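Local coordinates for exopolygalacturonate lyase (Vibrio vulnificus, PDB 5A29), which probably cleaves the homogalacturonan chains of pectin by beta-elimination, as a manganese-binding family 2 polysaccharide lyase, at residues K52-L57 and T114-D119; P411-Y416 and S466-F471. All coordinates share one frame; numbering follows the deposited sequence.

Interaction 1. Residues K52-L57 and T114-D119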
ATOM      1  N   LYS A  52       5.798 -29.629 -10.473  1.00 38.26           N
ATOM      2  CA  LYS A  52       6.749 -29.132 -11.484  1.00 36.64           C
ATOM      3  C   LYS A  52       7.669 -28.122 -10.848  1.00 47.55           C
ATOM      4  O   LYS A  52       7.240 -27.047 -10.445  1.00 39.11           O
ATOM      5  CB  LYS A  52       6.009 -28.462 -12.646  1.00 41.64           C
ATOM      6  CG  LYS A  52       6.934 -27.689 -13.556  1.00 45.12           C
ATOM      7  CD  LYS A  52       6.604 -27.867 -15.016  1.00 52.84           C
ATOM      8  CE  LYS A  52       7.911 -27.828 -15.796  1.00 57.17           C
ATOM      9  NZ  LYS A  52       7.738 -28.216 -17.222  1.00 68.16           N
ATOM     10  N   THR A  53       8.949 -28.419 -10.755  1.00 46.13           N
ATOM     11  CA  THR A  53       9.730 -27.569  -9.866  1.00 49.07           C
ATOM     12  C   THR A  53      10.402 -26.524 -10.728  1.00 42.79           C
ATOM     13  O   THR A  53      10.930 -26.846 -11.785  1.00 41.44           O
ATOM     14  CB  THR A  53      10.715 -28.379  -9.006  1.00 55.70           C
ATOM     15  OG1 THR A  53      11.228 -29.442  -9.821  1.00 63.47           O
ATOM     16  CG2 THR A  53      10.016 -28.969  -7.738  1.00 41.97           C
ATOM     17  N   THR A  54      10.255 -25.259 -10.333  1.00 36.16           N
ATOM     18  CA  THR A  54      10.799 -24.099 -11.084  1.00 35.25           C
ATOM     19  C   THR A  54      11.215 -23.129  -9.953  1.00 30.15           C
ATOM     20  O   THR A  54      10.917 -23.385  -8.793  1.00 30.32           O
ATOM     21  CB  THR A  54       9.732 -23.345 -11.967  1.00 34.85           C
ATOM     22  OG1 THR A  54       8.680 -22.796 -11.134  1.00 32.34           O
ATOM     23  CG2 THR A  54       9.036 -24.261 -12.997  1.00 30.82           C
ATOM     24  N   PRO A  55      11.877 -22.017 -10.292  1.00 30.55           N
ATOM     25  CA  PRO A  55      12.111 -21.025  -9.241  1.00 30.72           C
ATOM     26  C   PRO A  55      10.856 -20.305  -8.702  1.00 28.52           C
ATOM     27  O   PRO A  55      10.975 -19.615  -7.690  1.00 32.85           O
ATOM     28  CB  PRO A  55      13.040 -20.037  -9.906  1.00 29.42           C
ATOM     29  CG  PRO A  55      13.745 -20.839 -10.963  1.00 30.79           C
ATOM     30  CD  PRO A  55      12.684 -21.744 -11.496  1.00 28.90           C
ATOM     31  N   LEU A  56       9.685 -20.451  -9.343  1.00 26.50           N
ATOM     32  CA  LEU A  56       8.522 -19.712  -8.858  1.00 26.45           C
ATOM     33  C   LEU A  56       8.158 -20.078  -7.414  1.00 29.45           C
ATOM     34  O   LEU A  56       8.360 -21.226  -6.975  1.00 26.47           O
ATOM     35  CB  LEU A  56       7.304 -19.899  -9.764  1.00 26.84           C
ATOM     36  CG  LEU A  56       7.324 -19.434 -11.222  1.00 26.53           C
ATOM     37  CD1 LEU A  56       5.904 -19.760 -11.717  1.00 27.96           C
ATOM     38  CD2 LEU A  56       7.664 -17.952 -11.307  1.00 26.72           C
ATOM     39  N   LEU A  57       7.519 -19.155  -6.708  1.00 26.15           N
ATOM     40  CA  LEU A  57       7.098 -19.371  -5.327  1.00 24.27           C
ATOM     41  C   LEU A  57       5.595 -19.330  -5.228  1.00 27.42           C
ATOM     42  O   LEU A  57       4.941 -18.554  -5.932  1.00 24.08           O
ATOM     43  CB  LEU A  57       7.669 -18.260  -4.427  1.00 26.25           C
ATOM     44  CG  LEU A  57       9.126 -18.380  -3.997  1.00 27.41           C
ATOM     45  CD1 LEU A  57       9.484 -17.137  -3.225  1.00 28.17           C
ATOM     46  CD2 LEU A  57       9.324 -19.572  -3.062  1.00 30.84           C
ATOM     47  N   THR A 114      13.357 -13.914  -9.651  1.00 25.07           N
ATOM     48  CA  THR A 114      12.919 -12.736 -10.401  1.00 24.89           C
ATOM     49  C   THR A 114      13.269 -12.916 -11.886  1.00 28.70           C
ATOM     50  O   THR A 114      12.429 -12.654 -12.776  1.00 26.24           O
ATOM     51  CB  THR A 114      13.520 -11.476  -9.800  1.00 25.80           C
ATOM     52  OG1 THR A 114      12.991 -11.350  -8.443  1.00 22.52           O
ATOM     53  CG2 THR A 114      13.103 -10.236 -10.579  1.00 27.03           C
ATOM     54  N   ARG A 115      14.479 -13.395 -12.146  1.00 25.43           N
ATOM     55  CA  ARG A 115      14.942 -13.535 -13.529  1.00 28.14           C
ATOM     56  C   ARG A 115      14.065 -14.572 -14.238  1.00 28.40           C
ATOM     57  O   ARG A 115      13.715 -14.408 -15.422  1.00 31.38           O
ATOM     58  CB  ARG A 115      16.412 -13.945 -13.546  1.00 28.10           C
ATOM     59  CG  ARG A 115      17.018 -13.746 -14.928  1.00 40.47           C
ATOM     60  CD  ARG A 115      18.376 -14.358 -15.149  1.00 43.81           C
ATOM     61  NE  ARG A 115      19.404 -13.989 -14.190  1.00 48.87           N
ATOM     62  CZ  ARG A 115      19.941 -12.782 -14.063  1.00 44.29           C
ATOM     63  NH1 ARG A 115      19.463 -11.760 -14.748  1.00 49.02           N
ATOM     64  NH2 ARG A 115      20.912 -12.592 -13.189  1.00 44.75           N
ATOM     65  N   TYR A 116      13.654 -15.630 -13.541  1.00 25.99           N
ATOM     66  CA  TYR A 116      12.820 -16.657 -14.198  1.00 26.07           C
ATOM     67  C   TYR A 116      11.389 -16.109 -14.505  1.00 28.16           C
ATOM     68  O   TYR A 116      10.780 -16.441 -15.522  1.00 28.02           O
ATOM     69  CB  TYR A 116      12.697 -17.882 -13.298  1.00 25.90           C
ATOM     70  CG  TYR A 116      11.856 -19.004 -13.854  1.00 28.42           C
ATOM     71  CD1 TYR A 116      12.407 -19.926 -14.777  1.00 31.28           C
ATOM     72  CD2 TYR A 116      10.530 -19.136 -13.503  1.00 26.94           C
ATOM     73  CE1 TYR A 116      11.616 -20.969 -15.290  1.00 29.68           C
ATOM     74  CE2 TYR A 116       9.735 -20.168 -13.996  1.00 33.09           C
ATOM     75  CZ  TYR A 116      10.286 -21.077 -14.913  1.00 38.58           C
ATOM     76  OH  TYR A 116       9.488 -22.084 -15.428  1.00 37.75           O
ATOM     77  N   PHE A 117      10.809 -15.403 -13.526  1.00 27.24           N
ATOM     78  CA  PHE A 117       9.535 -14.741 -13.725  1.00 25.89           C
ATOM     79  C   PHE A 117       9.602 -13.810 -14.959  1.00 25.15           C
ATOM     80  O   PHE A 117       8.733 -13.885 -15.827  1.00 28.19           O
ATOM     81  CB  PHE A 117       9.113 -13.878 -12.500  1.00 25.47           C
ATOM     82  CG  PHE A 117       7.736 -13.279 -12.688  1.00 23.62           C
ATOM     83  CD1 PHE A 117       6.594 -14.072 -12.526  1.00 25.69           C
ATOM     84  CD2 PHE A 117       7.609 -12.033 -13.261  1.00 26.64           C
ATOM     85  CE1 PHE A 117       5.294 -13.580 -12.791  1.00 24.37           C
ATOM     86  CE2 PHE A 117       6.321 -11.533 -13.546  1.00 26.57           C
ATOM     87  CZ  PHE A 117       5.180 -12.303 -13.292  1.00 27.31           C
ATOM     88  N   MET A 118      10.616 -12.954 -15.010  1.00 23.99           N
ATOM     89  CA  MET A 118      10.715 -11.955 -16.059  1.00 29.84           C
ATOM     90  C   MET A 118      11.078 -12.589 -17.413  1.00 35.38           C
ATOM     91  O   MET A 118      10.629 -12.113 -18.456  1.00 31.73           O
ATOM     92  CB  MET A 118      11.699 -10.848 -15.671  1.00 28.84           C
ATOM     93  CG  MET A 118      11.151  -9.990 -14.512  1.00 36.65           C
ATOM     94  SD  MET A 118      12.083  -8.554 -13.974  1.00 48.17           S
ATOM     95  CE  MET A 118      11.412  -7.358 -15.094  1.00 43.42           C
ATOM     96  N   ASP A 119      11.819 -13.696 -17.405  1.00 34.17           N
ATOM     97  CA  ASP A 119      12.040 -14.462 -18.655  1.00 37.45           C
ATOM     98  C   ASP A 119      10.795 -15.130 -19.187  1.00 37.57           C
ATOM     99  O   ASP A 119      10.719 -15.415 -20.380  1.00 36.28           O
ATOM    100  CB  ASP A 119      13.183 -15.508 -18.522  1.00 33.36           C
ATOM    101  CG  ASP A 119      14.536 -14.849 -18.383  1.00 38.79           C
ATOM    102  OD1 ASP A 119      14.621 -13.645 -18.684  1.00 48.35           O
ATOM    103  OD2 ASP A 119      15.514 -15.483 -17.938  1.00 43.22           O
TER
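An ST turn at Thr-54 lies where three consecutive residues, Thr-54, Pro-55 and Leu-56, gather round the ring of Tyr-116 on helix 105-120. The turn is closed by Leu-56 N, which donates to Thr-54 OG1 at 3.1 Å with an N-H...O angle of 150°. With the turn in place, each of the three residues of this loop after helix 27-46 meets a different part of the tyrosine. Pro-55 lies over one face: its CD stands 3.7 Å from the Tyr-116 ring centroid and 12° off the normal, a CH-pi contact almost above the centre, while Pro-55 CG leans toward Tyr-116 CB at 3.9 Å. Leu-56 comes in at the ring edge, with its CG 3.7 Å from Tyr-116 CE2 and its CD2 3.8 Å from Tyr-116 CD2. Thr-54 meets the far end, where its methyl CG2 sits 3.3 Å from Tyr-116 OH. Tyr-116 CB already points to the loop, and with CG anti to the backbone N (chi1 180°) the ring continues outward to it. Leu-56 also bridges to the next helical residue, CD2 approaching the edge of the Phe-117 ring at CD1, 4.2 Å away. That phenylalanine is stacked on Phe-84, and Tyr-116 touches Leu-141, so other loops continue the apolar cluster. On the loop side, Arg-48 is hydrogen-bonded to the carbonyl oxygens of Pro-55 and Leu-56. The result is a proline-on-tyrosine CH-pi contact beside an ST turn, packing a loop against two neighbouring aromatic side chains of a helix.

Interaction 2. Residues P411-Y416 and S466-F471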
ATOM      1  N   PRO A 411      -6.372   3.534  14.835  1.00 53.38           N
ATOM      2  CA  PRO A 411      -5.974   2.281  14.174  1.00 47.93           C
ATOM      3  C   PRO A 411      -5.323   1.331  15.183  1.00 37.25           C
ATOM      4  O   PRO A 411      -4.991   1.765  16.326  1.00 31.33           O
ATOM      5  CB  PRO A 411      -5.042   2.722  13.018  1.00 49.76           C
ATOM      6  CG  PRO A 411      -5.366   4.175  12.803  1.00 44.35           C
ATOM      7  CD  PRO A 411      -5.779   4.711  14.163  1.00 56.65           C
ATOM      8  N   LYS A 412      -5.369   0.026  14.856  1.00 37.30           N
ATOM      9  CA  LYS A 412      -4.891  -1.001  15.831  1.00 34.00           C
ATOM     10  C   LYS A 412      -3.379  -0.853  16.067  1.00 31.02           C
ATOM     11  O   LYS A 412      -2.864  -1.051  17.166  1.00 29.16           O
ATOM     12  CB  LYS A 412      -5.223  -2.401  15.298  1.00 38.44           C
ATOM     13  N   THR A 413      -2.653  -0.513  14.994  1.00 24.69           N
ATOM     14  CA  THR A 413      -1.199  -0.433  15.060  1.00 24.05           C
ATOM     15  C   THR A 413      -0.740   0.951  14.568  1.00 25.14           C
ATOM     16  O   THR A 413      -1.563   1.772  14.097  1.00 21.21           O
ATOM     17  CB  THR A 413      -0.579  -1.516  14.176  1.00 25.25           C
ATOM     18  OG1 THR A 413      -0.836  -1.198  12.801  1.00 27.74           O
ATOM     19  CG2 THR A 413      -1.211  -2.899  14.468  1.00 27.20           C
ATOM     20  N   GLU A 414       0.546   1.234  14.721  1.00 17.71           N
ATOM     21  CA  GLU A 414       1.089   2.605  14.498  1.00 20.90           C
ATOM     22  C   GLU A 414       1.288   2.950  13.020  1.00 19.31           C
ATOM     23  O   GLU A 414       2.282   3.631  12.614  1.00 19.79           O
ATOM     24  CB  GLU A 414       2.483   2.661  15.253  1.00 20.56           C
ATOM     25  CG  GLU A 414       2.264   2.449  16.749  1.00 22.90           C
ATOM     26  CD  GLU A 414       2.611   0.991  17.157  1.00 24.49           C
ATOM     27  OE1 GLU A 414       2.260   0.032  16.412  1.00 24.50           O
ATOM     28  OE2 GLU A 414       3.237   0.814  18.194  1.00 22.84           O
ATOM     29  N   GLU A 415       0.406   2.494  12.123  1.00 17.61           N
ATOM     30  CA  GLU A 415       0.568   2.832  10.729  1.00 17.26           C
ATOM     31  C   GLU A 415       0.669   4.354  10.536  1.00 18.16           C
ATOM     32  O   GLU A 415       1.506   4.841   9.765  1.00 18.00           O
ATOM     33  CB  GLU A 415      -0.665   2.346   9.896  1.00 20.09           C
ATOM     34  CG  GLU A 415      -0.654   0.831   9.839  1.00 29.50           C
ATOM     35  CD  GLU A 415      -1.877   0.248   9.145  1.00 37.77           C
ATOM     36  OE1 GLU A 415      -2.952   0.878   9.178  1.00 36.24           O
ATOM     37  OE2 GLU A 415      -1.708  -0.804   8.516  1.00 46.17           O
ATOM     38  N   TYR A 416      -0.237   5.097  11.133  1.00 17.34           N
ATOM     39  CA  TYR A 416      -0.360   6.546  10.766  1.00 17.68           C
ATOM     40  C   TYR A 416       0.811   7.348  11.385  1.00 16.83           C
ATOM     41  O   TYR A 416       1.155   8.451  10.922  1.00 16.95           O
ATOM     42  CB  TYR A 416      -1.641   7.176  11.345  1.00 19.51           C
ATOM     43  CG  TYR A 416      -2.863   6.814  10.511  1.00 26.65           C
ATOM     44  CD1 TYR A 416      -2.827   5.749   9.584  1.00 26.66           C
ATOM     45  CD2 TYR A 416      -4.051   7.509  10.674  1.00 32.97           C
ATOM     46  CE1 TYR A 416      -3.966   5.392   8.860  1.00 29.93           C
ATOM     47  CE2 TYR A 416      -5.193   7.155   9.951  1.00 33.66           C
ATOM     48  CZ  TYR A 416      -5.150   6.110   9.063  1.00 29.16           C
ATOM     49  OH  TYR A 416      -6.326   5.778   8.390  1.00 32.24           O
ATOM     50  N   SER A 466       3.568  -4.326  16.895  1.00 17.86           N
ATOM     51  CA  SER A 466       3.343  -4.702  15.507  1.00 20.59           C
ATOM     52  C   SER A 466       4.618  -4.410  14.711  1.00 18.81           C
ATOM     53  O   SER A 466       5.543  -3.796  15.252  1.00 20.23           O
ATOM     54  CB  SER A 466       2.200  -3.846  14.958  1.00 26.05           C
ATOM     55  OG  SER A 466       2.677  -2.513  14.971  1.00 28.94           O
ATOM     56  N   PRO A 467       4.677  -4.813  13.431  1.00 19.80           N
ATOM     57  CA  PRO A 467       5.822  -4.364  12.599  1.00 19.97           C
ATOM     58  C   PRO A 467       5.980  -2.826  12.607  1.00 18.87           C
ATOM     59  O   PRO A 467       7.143  -2.271  12.590  1.00 18.45           O
ATOM     60  CB  PRO A 467       5.456  -4.900  11.194  1.00 20.43           C
ATOM     61  CG  PRO A 467       4.586  -6.119  11.492  1.00 22.63           C
ATOM     62  CD  PRO A 467       3.737  -5.670  12.669  1.00 22.25           C
ATOM     63  N   MET A 468       4.843  -2.110  12.624  1.00 19.22           N
ATOM     64  CA  MET A 468       4.856  -0.638  12.651  1.00 19.07           C
ATOM     65  C   MET A 468       5.509  -0.121  13.924  1.00 19.89           C
ATOM     66  O   MET A 468       6.138   0.970  13.877  1.00 18.00           O
ATOM     67  CB  MET A 468       3.452  -0.039  12.564  1.00 21.63           C
ATOM     68  CG  MET A 468       2.762  -0.347  11.244  1.00 22.21           C
ATOM     69  SD  MET A 468       3.743   0.307   9.815  1.00 31.15           S
ATOM     70  CE  MET A 468       4.125  -1.283   9.155  1.00 25.33           C
ATOM     71  N   THR A 469       5.431  -0.862  15.047  1.00 18.09           N
ATOM     72  CA  THR A 469       6.156  -0.423  16.263  1.00 17.74           C
ATOM     73  C   THR A 469       7.639  -0.326  15.986  1.00 17.99           C
ATOM     74  O   THR A 469       8.328   0.659  16.406  1.00 19.22           O
ATOM     75  CB  THR A 469       5.951  -1.434  17.450  1.00 19.85           C
ATOM     76  OG1 THR A 469       4.537  -1.711  17.569  1.00 18.95           O
ATOM     77  CG2 THR A 469       6.471  -0.824  18.735  1.00 21.70           C
ATOM     78  N   LEU A 470       8.150  -1.366  15.321  1.00 18.54           N
ATOM     79  CA  LEU A 470       9.602  -1.466  15.063  1.00 18.16           C
ATOM     80  C   LEU A 470      10.013  -0.383  14.032  1.00 19.91           C
ATOM     81  O   LEU A 470      11.032   0.274  14.223  1.00 18.32           O
ATOM     82  CB  LEU A 470      10.015  -2.836  14.485  1.00 16.98           C
ATOM     83  CG  LEU A 470       9.654  -4.092  15.324  1.00 21.33           C
ATOM     84  CD1 LEU A 470      10.470  -5.290  14.793  1.00 17.81           C
ATOM     85  CD2 LEU A 470      10.019  -3.793  16.751  1.00 23.73           C
ATOM     86  N   PHE A 471       9.262  -0.216  12.935  1.00 17.05           N
ATOM     87  CA  PHE A 471       9.714   0.787  11.944  1.00 18.14           C
ATOM     88  C   PHE A 471       9.684   2.162  12.600  1.00 15.99           C
ATOM     89  O   PHE A 471      10.490   3.053  12.249  1.00 18.82           O
ATOM     90  CB  PHE A 471       8.798   0.836  10.707  1.00 17.95           C
ATOM     91  CG  PHE A 471       8.930  -0.371   9.797  1.00 17.11           C
ATOM     92  CD1 PHE A 471      10.159  -0.777   9.284  1.00 16.37           C
ATOM     93  CD2 PHE A 471       7.788  -1.123   9.458  1.00 17.39           C
ATOM     94  CE1 PHE A 471      10.249  -1.910   8.426  1.00 17.68           C
ATOM     95  CE2 PHE A 471       7.886  -2.231   8.600  1.00 17.34           C
ATOM     96  CZ  PHE A 471       9.133  -2.623   8.055  1.00 16.56           C
TER
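The loop 411-416 passes close by the first turn of helix 467-480, with Glu-414 CA 5.3 Å from Met-468 CA and Thr-413 CA 6.2 Å from Ser-466 CA. That helix start is a capping box. Ser-466, the N-cap, accepts from Thr-469 N at its OG, and Thr-469 OG1 accepts in return from Ser-466 N at 2.9 Å. Both hydroxyls then donate to Glu-414, one to each carboxylate oxygen. The carboxylate turns to face them because the chain bends at chi2 (101°). Its OE2 also accepts from Trp-445 NE1, and the helix dipole probably favours a negative group at this N-terminus. The backbone N of Glu-414 is buried by the contact with no partner in the model. Carbon contacts surround the polar centre: Thr-413 CG2 rests 3.6 Å from Ser-466 CB, and Met-468 CB packs on the Glu-414 backbone, 3.7 Å from its C. One atom further out, Met-468 CG lies 3.9 Å from Glu-415 CG. The two carboxylate bonds differ in approach: Ser-466 OG meets Glu-414 OE1 at 3.0 Å nearly in line with its C-O bond, whereas Thr-469 OG1 meets Glu-414 OE2 at 2.9 Å from the syn side, 25° out of the carboxylate plane.

How the interactions relate
Interactions 1 and 2 follow one another along the chain and do not touch: their centres are 33 Å apart and their nearest atoms about 18 Å. Each pins a loop to a helix, but interaction 1, its centre about 25 Å from the centre of the chain, does so mainly round the Tyr-116 ring, and interaction 2, its centre about 14 Å from that point, with a buried carboxylate. Neither includes a ligand of the manganese, which His-133, Glu-154 and His-196 hold. Both lie away from the known sites, but interaction 2 has a bound molecule in its neighbourhood: the Glu-415 side chain is about 7 Å from a meso-tartaric acid and makes a long, weak ion pair with Lys-333, which lines a tartrate pocket.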